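Local structure of putative NAD dependent dehydrogenase (Micromonospora echinospora, 6NOR) at residues 214-219 / 356-361; 169-174 / 246-251. The protein binds NAD and probably works as an oxidoreductase of the GFO/IDH/MocA family in the biosynthesis of the antibiotic gentamicin. One frame throughout, in Å; residues are numbered along the deposited sequence.

Interaction 1. Residues 214-219 / 356-361; sequences AIRAVT and KVEMNA
Met359 bends its side chain over Ile215 and Val218, crossing both at a slant. With CG anti to its carbonyl carbon (chi1 -48°) and two further bends beyond, the chain drops onto the face carrying Ile215 and Val218. Its CG meets Ile215 CG2 at 3.7 Å, and its SD lies 3.9 Å from Val218 CG2, the branch beside that valine's backbone N. CE ends near Ile215 CG2, while CB sits against Ile215 O. Helix 334-353 closes this side, touching Ile215 through Thr343 and Met359 through Ala346. Cut back to an alanine here, the residue would lose CG, SD and CE, which is likely to leave Ile215 CG2 and Val218 CG2 without their partner and open a gap under the helix. The other face carries Ala217, whose CB has Lys356 CD at 3.8 Å; farther along, Thr219 OG1 lies against Lys356 CG. The backbones are joined by Met359 N to Arg216 O (2.7 Å), and by Val218 and Val357 bonding to each other both ways. The bond from Val357 N to Val218 O is almost straight (178° at the hydrogen). Arg216 and Ala217 both face Glu240 on the neighbouring strand, a classic beta bulge. Lys356 also bonds the second subunit through its backbone. Here strand 357-358 pairs antiparallel with strand 215-223 as an outermost strand, within this chain, of the mixed sheet in the GFO/IDH/MocA C-terminal domain.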
ATOM      1  N   ALA A 214       5.482  33.343   4.441  1.00 28.10           N
ATOM      2  CA  ALA A 214       6.857  33.812   4.321  1.00 22.81           C
ATOM      3  C   ALA A 214       7.847  32.799   4.872  1.00 22.59           C
ATOM      4  O   ALA A 214       7.574  32.138   5.863  1.00 26.14           O
ATOM      5  CB  ALA A 214       7.029  35.133   5.045  1.00 26.64           C
ATOM      6  N   ILE A 215       8.994  32.685   4.220  1.00 22.26           N
ATOM      7  CA  ILE A 215      10.068  31.843   4.700  1.00 22.36           C
ATOM      8  C   ILE A 215      11.048  32.649   5.542  1.00 27.62           C
ATOM      9  O   ILE A 215      11.589  33.638   5.084  1.00 34.95           O
ATOM     10  CB  ILE A 215      10.799  31.193   3.534  1.00 22.36           C
ATOM     11  CG1 ILE A 215       9.843  30.236   2.828  1.00 22.60           C
ATOM     12  CG2 ILE A 215      12.090  30.522   4.010  1.00 22.55           C
ATOM     13  CD1 ILE A 215      10.446  29.453   1.713  1.00 23.01           C
ATOM     14  N   ARG A 216      11.277  32.223   6.775  1.00 28.09           N
ATOM     15  CA  ARG A 216      12.157  32.958   7.674  1.00 27.08           C
ATOM     16  C   ARG A 216      13.620  32.523   7.562  1.00 25.26           C
ATOM     17  O   ARG A 216      14.506  33.358   7.506  1.00 29.01           O
ATOM     18  CB  ARG A 216      11.679  32.810   9.116  1.00 32.09           C
ATOM     19  CG  ARG A 216      12.487  33.622  10.124  1.00 44.23           C
ATOM     20  CD  ARG A 216      12.019  33.394  11.561  1.00 53.37           C
ATOM     21  NE  ARG A 216      10.626  33.778  11.754  1.00 62.71           N
ATOM     22  CZ  ARG A 216      10.205  35.035  11.849  1.00 67.68           C
ATOM     23  NH1 ARG A 216      11.073  36.039  11.766  1.00 69.74           N
ATOM     24  NH2 ARG A 216       8.914  35.292  12.021  1.00 69.92           N
ATOM     25  N   ALA A 217      13.884  31.226   7.536  1.00 19.45           N
ATOM     26  CA  ALA A 217      15.263  30.755   7.404  1.00 21.00           C
ATOM     27  C   ALA A 217      15.380  29.440   6.620  1.00 20.86           C
ATOM     28  O   ALA A 217      14.399  28.750   6.403  1.00 24.70           O
ATOM     29  CB  ALA A 217      15.892  30.605   8.771  1.00 18.15           C
ATOM     30  N   VAL A 218      16.593  29.109   6.207  1.00 18.12           N
ATOM     31  CA  VAL A 218      16.865  27.932   5.411  1.00 18.14           C
ATOM     32  C   VAL A 218      18.153  27.283   5.894  1.00 23.93           C
ATOM     33  O   VAL A 218      19.103  27.971   6.260  1.00 27.70           O
ATOM     34  CB  VAL A 218      16.984  28.281   3.904  1.00 20.70           C
ATOM     35  CG1 VAL A 218      17.376  27.085   3.104  1.00 21.68           C
ATOM     36  CG2 VAL A 218      15.666  28.816   3.367  1.00 23.48           C
ATOM     37  N   THR A 219      18.170  25.954   5.924  1.00 22.56           N
ATOM     38  CA  THR A 219      19.385  25.187   6.158  1.00 21.61           C
ATOM     39  C   THR A 219      19.465  24.113   5.082  1.00 18.36           C
ATOM     40  O   THR A 219      18.456  23.564   4.690  1.00 26.07           O
ATOM     41  CB  THR A 219      19.393  24.544   7.557  1.00 28.41           C
ATOM     42  OG1 THR A 219      18.859  25.465   8.519  1.00 36.04           O
ATOM     43  CG2 THR A 219      20.791  24.152   7.960  1.00 28.26           C
ATOM     44  N   LYS A 356      22.883  28.138   9.165  1.00 20.13           N
ATOM     45  CA  LYS A 356      21.536  28.563   8.858  1.00 22.53           C
ATOM     46  C   LYS A 356      21.598  29.943   8.197  1.00 26.18           C
ATOM     47  O   LYS A 356      22.364  30.791   8.631  1.00 30.31           O
ATOM     48  CB  LYS A 356      20.696  28.595  10.130  1.00 18.50           C
ATOM     49  CG  LYS A 356      19.257  29.011   9.928  1.00 39.15           C
ATOM     50  CD  LYS A 356      18.634  29.502  11.230  1.00 43.23           C
ATOM     51  CE  LYS A 356      18.239  28.356  12.129  1.00 52.73           C
ATOM     52  NZ  LYS A 356      18.062  28.811  13.540  1.00 62.89           N
ATOM     53  N   VAL A 357      20.802  30.161   7.153  1.00 25.29           N
ATOM     54  CA  VAL A 357      20.762  31.451   6.458  1.00 18.26           C
ATOM     55  C   VAL A 357      19.406  32.115   6.697  1.00 25.30           C
ATOM     56  O   VAL A 357      18.366  31.568   6.348  1.00 25.75           O
ATOM     57  CB  VAL A 357      21.051  31.277   4.929  1.00 18.23           C
ATOM     58  CG1 VAL A 357      20.786  32.550   4.148  1.00 20.81           C
ATOM     59  CG2 VAL A 357      22.501  30.814   4.697  1.00 18.31           C
ATOM     60  N   GLU A 358      19.423  33.281   7.334  1.00 31.09           N
ATOM     61  CA  GLU A 358      18.216  34.069   7.576  1.00 30.29           C
ATOM     62  C   GLU A 358      17.715  34.698   6.294  1.00 31.74           C
ATOM     63  O   GLU A 358      18.484  35.292   5.564  1.00 28.20           O
ATOM     64  CB  GLU A 358      18.482  35.165   8.605  1.00 39.63           C
ATOM     65  CG  GLU A 358      18.964  34.653   9.946  1.00 50.93           C
ATOM     66  CD  GLU A 358      17.870  33.948  10.725  1.00 62.84           C
ATOM     67  OE1 GLU A 358      16.710  34.412  10.669  1.00 72.19           O
ATOM     68  OE2 GLU A 358      18.169  32.927  11.383  1.00 64.63           O
ATOM     69  N   MET A 359      16.429  34.551   6.008  1.00 38.90           N
ATOM     70  CA  MET A 359      15.838  35.209   4.852  1.00 46.70           C
ATOM     71  C   MET A 359      15.403  36.598   5.244  1.00 55.52           C
ATOM     72  O   MET A 359      15.362  36.945   6.420  1.00 57.89           O
ATOM     73  CB  MET A 359      14.632  34.447   4.307  1.00 45.79           C
ATOM     74  CG  MET A 359      14.868  32.978   4.133  1.00 47.31           C
ATOM     75  SD  MET A 359      15.610  32.610   2.558  1.00 44.74           S
ATOM     76  CE  MET A 359      14.217  32.896   1.478  1.00 28.43           C
ATOM     77  N   ASN A 360      15.054  37.386   4.246  1.00 66.34           N
ATOM     78  CA  ASN A 360      14.558  38.721   4.494  1.00 76.95           C
ATOM     79  C   ASN A 360      13.723  39.154   3.294  1.00 85.27           C
ATOM     80  O   ASN A 360      12.779  39.934   3.423  1.00 89.16           O
ATOM     81  CB  ASN A 360      15.723  39.686   4.756  1.00 76.64           C
ATOM     82  N   ALA A 361      14.057  38.601   2.132  1.00 86.14           N
ATOM     83  CA  ALA A 361      13.469  39.030   0.868  1.00 86.04           C
ATOM     84  C   ALA A 361      12.001  38.634   0.733  1.00 84.71           C
ATOM     85  O   ALA A 361      11.294  39.124  -0.155  1.00 82.60           O
ATOM     86  CB  ALA A 361      14.273  38.470  -0.291  1.00 88.69           C
TER

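Interaction 2. Residues 169-174 / 246-251; sequences SVRVAF and IGQCDV
Arg171 and Gln248 sit opposite each other on neighbouring parallel strands, and the arginine's long side chain continues past the glutamine to Asp250. From CB the chain sets out with CG anti to the backbone N (chi1 168°) and stays extended as far as NE. Arg171 CD meets strand 246-251 at 3.5 Å from Gln248 OE1; Arg171 NE passes the same oxygen at 3.7 Å, with the guanidinium and amide planes turned 52° apart. At the tip, Arg171 NH2 reaches Asp250 OD2 at 3.1 Å. That salt bridge lies in the guanidinium plane, at its edge, but the hydrogen bond within it is weak, bent to 134° at the hydrogen. Arg171 NH2 also passes 3.6 Å from Asp250 CB. The carboxylate has other partners: Arg175 makes a salt bridge to OD2, and Gln248 of the second subunit donates an NE2 hydrogen to the same oxygen. The exchange is mutual, since Gln248 NE2 here bonds Asp250 of that subunit, so the face bearing Arg171, Gln248 and Asp250 belongs to a subunit interface. Beneath these side chains runs the parallel pairing at the middle of the C-terminal domain's mixed sheet, with backbone bonds alternating from strand to strand, among them Val172 N to Gln248 O at 2.9 Å. On the other face, Val172 and Cys249 pack against Ala202 and Cys206 of helix 199-209. Val170 CG1 packs 3.6 Å from Gly247 CA, a close fit against a residue with no side chain. Back on the arginine's face, one water accepts from Gln248 NE2 at 2.6 Å and donates to Ile246 O.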
ATOM      1  N   SER A 169       4.462  20.674  10.156  1.00 21.88           N
ATOM      2  CA  SER A 169       5.406  19.948   9.314  1.00 21.01           C
ATOM      3  C   SER A 169       4.898  19.827   7.909  1.00 18.15           C
ATOM      4  O   SER A 169       3.732  19.514   7.693  1.00 18.17           O
ATOM      5  CB  SER A 169       5.673  18.543   9.852  1.00 28.01           C
ATOM      6  OG  SER A 169       6.739  18.534  10.772  1.00 38.58           O
ATOM      7  N   VAL A 170       5.776  20.074   6.951  1.00 18.02           N
ATOM      8  CA  VAL A 170       5.478  19.734   5.588  1.00 17.95           C
ATOM      9  C   VAL A 170       6.738  19.103   5.019  1.00 20.40           C
ATOM     10  O   VAL A 170       7.847  19.479   5.390  1.00 19.11           O
ATOM     11  CB  VAL A 170       5.018  20.940   4.770  1.00 17.87           C
ATOM     12  CG1 VAL A 170       6.099  22.019   4.714  1.00 19.21           C
ATOM     13  CG2 VAL A 170       4.632  20.503   3.366  1.00 17.81           C
ATOM     14  N   ARG A 171       6.560  18.104   4.167  1.00 17.97           N
ATOM     15  CA  ARG A 171       7.679  17.413   3.585  1.00 18.00           C
ATOM     16  C   ARG A 171       7.396  17.073   2.128  1.00 17.94           C
ATOM     17  O   ARG A 171       6.359  16.545   1.812  1.00 17.90           O
ATOM     18  CB  ARG A 171       7.996  16.145   4.367  1.00 18.10           C
ATOM     19  CG  ARG A 171       8.961  15.228   3.653  1.00 18.13           C
ATOM     20  CD  ARG A 171       9.787  14.369   4.611  1.00 18.25           C
ATOM     21  NE  ARG A 171      10.964  13.813   3.935  1.00 19.53           N
ATOM     22  CZ  ARG A 171      10.939  12.694   3.223  1.00 19.07           C
ATOM     23  NH1 ARG A 171       9.802  12.010   3.094  1.00 18.26           N
ATOM     24  NH2 ARG A 171      12.041  12.259   2.648  1.00 18.33           N
ATOM     25  N   VAL A 172       8.335  17.402   1.258  1.00 17.92           N
ATOM     26  CA  VAL A 172       8.269  17.008  -0.127  1.00 17.87           C
ATOM     27  C   VAL A 172       9.523  16.250  -0.503  1.00 17.93           C
ATOM     28  O   VAL A 172      10.618  16.745  -0.332  1.00 17.96           O
ATOM     29  CB  VAL A 172       8.133  18.199  -1.077  1.00 17.80           C
ATOM     30  CG1 VAL A 172       7.993  17.689  -2.478  1.00 17.76           C
ATOM     31  CG2 VAL A 172       6.941  19.053  -0.701  1.00 17.76           C
ATOM     32  N   ALA A 173       9.344  15.038  -1.006  1.00 17.93           N
ATOM     33  CA  ALA A 173      10.447  14.227  -1.461  1.00 17.98           C
ATOM     34  C   ALA A 173      10.374  14.051  -2.958  1.00 17.92           C
ATOM     35  O   ALA A 173       9.324  13.730  -3.502  1.00 18.01           O
ATOM     36  CB  ALA A 173      10.442  12.869  -0.750  1.00 18.06           C
ATOM     37  N   PHE A 174      11.478  14.285  -3.642  1.00 17.94           N
ATOM     38  CA  PHE A 174      11.440  14.185  -5.095  1.00 18.32           C
ATOM     39  C   PHE A 174      12.718  13.513  -5.590  1.00 17.94           C
ATOM     40  O   PHE A 174      13.815  14.033  -5.452  1.00 17.99           O
ATOM     41  CB  PHE A 174      11.181  15.573  -5.715  1.00 17.83           C
ATOM     42  CG  PHE A 174      10.828  15.550  -7.192  1.00 17.77           C
ATOM     43  CD1 PHE A 174      10.784  14.373  -7.904  1.00 17.77           C
ATOM     44  CD2 PHE A 174      10.361  16.683  -7.806  1.00 17.72           C
ATOM     45  CE1 PHE A 174      10.430  14.349  -9.224  1.00 17.72           C
ATOM     46  CE2 PHE A 174       9.979  16.669  -9.139  1.00 19.60           C
ATOM     47  CZ  PHE A 174      10.018  15.493  -9.851  1.00 17.68           C
ATOM     48  N   ILE A 246       8.054  23.698  10.142  1.00 24.89           N
ATOM     49  CA  ILE A 246       9.261  23.245   9.471  1.00 22.42           C
ATOM     50  C   ILE A 246       8.927  22.512   8.174  1.00 23.01           C
ATOM     51  O   ILE A 246       8.080  21.621   8.145  1.00 23.74           O
ATOM     52  CB  ILE A 246      10.075  22.329  10.360  1.00 26.41           C
ATOM     53  CG1 ILE A 246      10.437  23.046  11.653  1.00 28.45           C
ATOM     54  CG2 ILE A 246      11.303  21.843   9.631  1.00 25.18           C
ATOM     55  CD1 ILE A 246      10.989  22.134  12.726  1.00 31.79           C
ATOM     56  N   GLY A 247       9.587  22.930   7.107  1.00 18.06           N
ATOM     57  CA  GLY A 247       9.510  22.268   5.831  1.00 19.94           C
ATOM     58  C   GLY A 247      10.770  21.479   5.559  1.00 23.74           C
ATOM     59  O   GLY A 247      11.861  21.845   5.988  1.00 20.38           O
ATOM     60  N   GLN A 248      10.607  20.364   4.863  1.00 23.99           N
ATOM     61  CA  GLN A 248      11.739  19.596   4.380  1.00 21.84           C
ATOM     62  C   GLN A 248      11.598  19.365   2.875  1.00 24.73           C
ATOM     63  O   GLN A 248      10.531  19.006   2.395  1.00 24.81           O
ATOM     64  CB  GLN A 248      11.841  18.251   5.085  1.00 18.70           C
ATOM     65  CG  GLN A 248      11.743  18.285   6.576  1.00 23.61           C
ATOM     66  CD  GLN A 248      11.541  16.898   7.161  1.00 26.46           C
ATOM     67  OE1 GLN A 248      12.130  15.926   6.696  1.00 27.39           O
ATOM     68  NE2 GLN A 248      10.691  16.802   8.170  1.00 26.62           N
ATOM     69  N   CYS A 249      12.680  19.566   2.141  1.00 26.99           N
ATOM     70  CA  CYS A 249      12.729  19.168   0.743  1.00 24.18           C
ATOM     71  C   CYS A 249      13.876  18.200   0.570  1.00 29.34           C
ATOM     72  O   CYS A 249      15.027  18.538   0.815  1.00 35.42           O
ATOM     73  CB  CYS A 249      12.900  20.375  -0.164  1.00 17.97           C
ATOM     74  SG  CYS A 249      11.591  21.562   0.097  1.00 49.41           S
ATOM     75  N   ASP A 250      13.536  16.980   0.189  1.00 27.82           N
ATOM     76  CA  ASP A 250      14.496  15.907  -0.006  1.00 24.86           C
ATOM     77  C   ASP A 250      14.537  15.631  -1.507  1.00 22.39           C
ATOM     78  O   ASP A 250      13.555  15.188  -2.069  1.00 23.62           O
ATOM     79  CB  ASP A 250      14.055  14.679   0.803  1.00 35.65           C
ATOM     80  CG  ASP A 250      15.028  13.509   0.731  1.00 52.17           C
ATOM     81  OD1 ASP A 250      15.783  13.373  -0.256  1.00 66.21           O
ATOM     82  OD2 ASP A 250      14.997  12.682   1.670  1.00 51.31           O
ATOM     83  N   VAL A 251      15.649  15.932  -2.165  1.00 18.14           N
ATOM     84  CA  VAL A 251      15.741  15.684  -3.599  1.00 18.10           C
ATOM     85  C   VAL A 251      16.992  14.903  -3.958  1.00 18.17           C
ATOM     86  O   VAL A 251      18.002  14.993  -3.293  1.00 20.87           O
ATOM     87  CB  VAL A 251      15.713  16.993  -4.410  1.00 21.34           C
ATOM     88  CG1 VAL A 251      14.423  17.789  -4.117  1.00 17.96           C
ATOM     89  CG2 VAL A 251      16.975  17.825  -4.161  1.00 18.08           C
TER
HETATM   90  O   HOH W   1       9.273  18.867   8.718  1.00 31.75           O

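How the interactions relate
Both interactions belong to one mixed sheet. Interaction 2 joins strands 167-175 and 246-252 in its interior, interaction 1 joins strand 215-223 to strand 357-358, an outermost one within this chain, and strand 234-241 runs between them. Their centres are 16 Å apart, and their nearest atoms, about 7 Å apart, do not touch. Ile239 and Phe241 of the intervening strand connect the two: Ile239 touches both Ile215 and Cys249, Phe241 both Ile215 and Val170. Each contact also reaches the second subunit. Interaction 2 is the one near the cofactor, the Phe174 side chain lying about 7 Å from bound NAD and about 6 Å from that of NAD-binding Lys116; interaction 1 lies away from these sites.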